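Local coordinates for protein subtilase cytotoxin, subunit B (Escherichia coli, PDB 3DWA) that forms the pentameric B subunit of an AB5 toxin and probably delivers its toxic A subunit by binding glycans on host cells, at residues V14-F19 and Q72-Y77. Sequence-based numbering, arbitrary orientation.
Sequences VVITQF and QPVRIY
V14 lays its CG1 methyl against the CD1 methyl of I76, 3.7 Å away, the two side chains crossing at roughly a right angle. With chi1 at 171° CG1 swings away from the backbone N, and this branch meets I76. A second apolar touch runs between I16 and V74, looser, with CD1 of I16 4.2 Å from CG2 of V74; I16 CG1 also looks onto the same I76 CD1, at 4.3 Å. The same V74 methyl lies ahead of the V14 carbonyl oxygen, CG2 to O 3.4 Å. Beneath the methyls the backbones of V14 and V74 form an antiparallel hydrogen-bonded pair: V14 N to V74 O and V74 N to V14 O are both 2.8 Å. The first donor lies in the carbonyl plane, the second is tilted 25° from it. The axes of 14-19 and 73-77 run at 92°, and those two bonds are the direct backbone link between the segments; further along, I76 pairs with F11 of strand 10-12. A water bridges the divergence: its oxygen lies 2.7 Å from Q72 O, to which it donates, and it accepts from I16 N. In the fold, strand 14-24 continues the sheet through strand 27-35 on its other edge, where a classic beta bulge sets T17 and Q18 together opposite E33. I16 and V74 pack on F67 of helix 57-70, while I76 reaches L97 and L100 of strand 96-102.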
ATOM      1  N   VAL C  14       1.928 -16.895  18.154  1.00 19.58           N
ATOM      2  CA  VAL C  14       1.074 -17.433  17.132  1.00 20.10           C
ATOM      3  C   VAL C  14       1.671 -17.195  15.744  1.00 20.51           C
ATOM      4  O   VAL C  14       2.146 -16.079  15.445  1.00 21.03           O
ATOM      5  CB  VAL C  14      -0.292 -16.692  17.258  1.00 21.62           C
ATOM      6  CG1 VAL C  14      -1.261 -16.983  16.122  1.00 20.90           C
ATOM      7  CG2 VAL C  14      -0.890 -17.009  18.627  1.00 24.74           C
ATOM      8  N   VAL C  15       1.640 -18.205  14.875  1.00 19.45           N
ATOM      9  CA  VAL C  15       2.053 -18.022  13.479  1.00 18.91           C
ATOM     10  C   VAL C  15       0.749 -17.953  12.686  1.00 19.42           C
ATOM     11  O   VAL C  15      -0.112 -18.848  12.817  1.00 17.30           O
ATOM     12  CB  VAL C  15       2.996 -19.184  12.990  1.00 19.99           C
ATOM     13  CG1 VAL C  15       3.160 -19.146  11.465  1.00 19.34           C
ATOM     14  CG2 VAL C  15       4.367 -19.140  13.694  1.00 17.52           C
ATOM     15  N   ILE C  16       0.551 -16.848  11.945  1.00 19.95           N
ATOM     16  CA  ILE C  16      -0.674 -16.686  11.138  1.00 20.75           C
ATOM     17  C   ILE C  16      -0.532 -17.596   9.936  1.00 21.21           C
ATOM     18  O   ILE C  16       0.357 -17.421   9.128  1.00 22.59           O
ATOM     19  CB  ILE C  16      -0.968 -15.185  10.682  1.00 20.13           C
ATOM     20  CG1 ILE C  16      -1.154 -14.276  11.911  1.00 21.76           C
ATOM     21  CG2 ILE C  16      -2.210 -15.124   9.691  1.00 19.51           C
ATOM     22  CD1 ILE C  16      -1.144 -12.704  11.609  1.00 21.72           C
ATOM     23  N   THR C  17      -1.414 -18.565   9.830  1.00 22.15           N
ATOM     24  CA  THR C  17      -1.300 -19.635   8.842  1.00 23.86           C
ATOM     25  C   THR C  17      -2.394 -19.603   7.762  1.00 23.15           C
ATOM     26  O   THR C  17      -2.219 -20.196   6.704  1.00 23.89           O
ATOM     27  CB  THR C  17      -1.342 -21.026   9.552  1.00 24.13           C
ATOM     28  OG1 THR C  17      -2.539 -21.131  10.335  1.00 26.32           O
ATOM     29  CG2 THR C  17      -0.151 -21.175  10.502  1.00 23.70           C
ATOM     30  N   GLN C  18      -3.518 -18.949   8.027  1.00 22.09           N
ATOM     31  CA  GLN C  18      -4.612 -18.887   7.023  1.00 22.59           C
ATOM     32  C   GLN C  18      -5.201 -17.482   6.976  1.00 21.59           C
ATOM     33  O   GLN C  18      -5.209 -16.759   7.973  1.00 21.16           O
ATOM     34  CB  GLN C  18      -5.762 -19.889   7.296  1.00 23.05           C
ATOM     35  CG  GLN C  18      -5.372 -21.392   7.455  1.00 27.51           C
ATOM     36  CD  GLN C  18      -4.806 -22.007   6.182  1.00 33.45           C
ATOM     37  OE1 GLN C  18      -5.286 -21.751   5.059  1.00 35.69           O
ATOM     38  NE2 GLN C  18      -3.756 -22.798   6.346  1.00 30.53           N
ATOM     39  N   PHE C  19      -5.721 -17.125   5.814  1.00 21.19           N
ATOM     40  CA  PHE C  19      -6.210 -15.763   5.557  1.00 20.62           C
ATOM     41  C   PHE C  19      -7.489 -15.867   4.686  1.00 20.76           C
ATOM     42  O   PHE C  19      -7.490 -16.573   3.707  1.00 20.63           O
ATOM     43  CB  PHE C  19      -5.117 -14.987   4.829  1.00 19.86           C
ATOM     44  CG  PHE C  19      -5.074 -13.534   5.188  1.00 21.84           C
ATOM     45  CD1 PHE C  19      -4.094 -13.064   6.038  1.00 19.55           C
ATOM     46  CD2 PHE C  19      -6.020 -12.642   4.668  1.00 21.27           C
ATOM     47  CE1 PHE C  19      -4.046 -11.704   6.389  1.00 23.60           C
ATOM     48  CE2 PHE C  19      -5.975 -11.292   4.986  1.00 23.93           C
ATOM     49  CZ  PHE C  19      -4.985 -10.819   5.849  1.00 19.24           C
ATOM     50  N   GLN C  72       6.509 -14.992  10.980  1.00 19.96           N
ATOM     51  CA  GLN C  72       6.892 -14.606  12.366  1.00 20.23           C
ATOM     52  C   GLN C  72       5.894 -14.980  13.408  1.00 19.20           C
ATOM     53  O   GLN C  72       4.698 -14.845  13.145  1.00 20.16           O
ATOM     54  CB  GLN C  72       6.815 -13.088  12.492  1.00 20.65           C
ATOM     55  CG  GLN C  72       7.951 -12.457  12.280  1.00 24.29           C
ATOM     56  CD  GLN C  72       7.704 -10.939  12.252  1.00 28.77           C
ATOM     57  OE1 GLN C  72       7.383 -10.349  11.178  1.00 23.37           O
ATOM     58  NE2 GLN C  72       7.927 -10.298  13.408  1.00 20.56           N
ATOM     59  N   PRO C  73       6.374 -15.340  14.630  1.00 19.10           N
ATOM     60  CA  PRO C  73       5.455 -15.585  15.726  1.00 19.20           C
ATOM     61  C   PRO C  73       5.007 -14.220  16.301  1.00 19.35           C
ATOM     62  O   PRO C  73       5.848 -13.374  16.541  1.00 19.35           O
ATOM     63  CB  PRO C  73       6.325 -16.354  16.736  1.00 19.09           C
ATOM     64  CG  PRO C  73       7.743 -15.785  16.502  1.00 19.37           C
ATOM     65  CD  PRO C  73       7.787 -15.588  15.002  1.00 17.01           C
ATOM     66  N   VAL C  74       3.703 -14.037  16.489  1.00 19.06           N
ATOM     67  CA  VAL C  74       3.087 -12.748  16.851  1.00 19.67           C
ATOM     68  C   VAL C  74       2.033 -12.980  17.963  1.00 20.27           C
ATOM     69  O   VAL C  74       1.642 -14.126  18.237  1.00 20.42           O
ATOM     70  CB  VAL C  74       2.471 -12.004  15.609  1.00 19.22           C
ATOM     71  CG1 VAL C  74       3.581 -11.764  14.552  1.00 18.74           C
ATOM     72  CG2 VAL C  74       1.296 -12.818  14.993  1.00 16.92           C
ATOM     73  N   ARG C  75       1.636 -11.903  18.627  1.00 20.25           N
ATOM     74  CA  ARG C  75       0.548 -11.936  19.589  1.00 20.06           C
ATOM     75  C   ARG C  75      -0.667 -11.439  18.860  1.00 20.78           C
ATOM     76  O   ARG C  75      -0.591 -10.401  18.204  1.00 19.56           O
ATOM     77  CB  ARG C  75       0.840 -10.987  20.743  1.00 19.60           C
ATOM     78  CG  ARG C  75      -0.321 -10.804  21.737  1.00 19.64           C
ATOM     79  CD  ARG C  75       0.158 -10.110  22.974  1.00 20.72           C
ATOM     80  NE  ARG C  75       1.056 -10.932  23.793  1.00 24.88           N
ATOM     81  CZ  ARG C  75       1.742 -10.460  24.850  1.00 26.00           C
ATOM     82  NH1 ARG C  75       1.632  -9.178  25.210  1.00 24.85           N
ATOM     83  NH2 ARG C  75       2.549 -11.257  25.548  1.00 22.81           N
ATOM     84  N   ILE C  76      -1.761 -12.193  18.974  1.00 20.96           N
ATOM     85  CA  ILE C  76      -3.071 -11.809  18.486  1.00 22.57           C
ATOM     86  C   ILE C  76      -3.876 -11.351  19.682  1.00 23.34           C
ATOM     87  O   ILE C  76      -4.005 -12.093  20.659  1.00 22.79           O
ATOM     88  CB  ILE C  76      -3.794 -13.000  17.736  1.00 23.66           C
ATOM     89  CG1 ILE C  76      -3.374 -13.036  16.254  1.00 26.57           C
ATOM     90  CG2 ILE C  76      -5.285 -12.784  17.643  1.00 23.99           C
ATOM     91  CD1 ILE C  76      -1.964 -13.351  16.006  1.00 33.45           C
ATOM     92  N   TYR C  77      -4.399 -10.126  19.608  1.00 22.74           N
ATOM     93  CA  TYR C  77      -5.338  -9.579  20.597  1.00 22.40           C
ATOM     94  C   TYR C  77      -6.737  -9.631  20.059  1.00 22.92           C
ATOM     95  O   TYR C  77      -6.993  -9.164  18.945  1.00 22.37           O
ATOM     96  CB  TYR C  77      -5.045  -8.118  20.843  1.00 21.01           C
ATOM     97  CG  TYR C  77      -3.739  -7.801  21.473  1.00 18.81           C
ATOM     98  CD1 TYR C  77      -3.627  -7.662  22.858  1.00 15.72           C
ATOM     99  CD2 TYR C  77      -2.601  -7.591  20.691  1.00 17.79           C
ATOM    100  CE1 TYR C  77      -2.383  -7.319  23.439  1.00 16.05           C
ATOM    101  CE2 TYR C  77      -1.387  -7.254  21.256  1.00 17.77           C
ATOM    102  CZ  TYR C  77      -1.292  -7.105  22.632  1.00 19.40           C
ATOM    103  OH  TYR C  77      -0.070  -6.789  23.161  1.00 20.36           O
TER
HETATM  104  O   HOH W   1       2.671 -14.991  11.435  1.00 16.24           O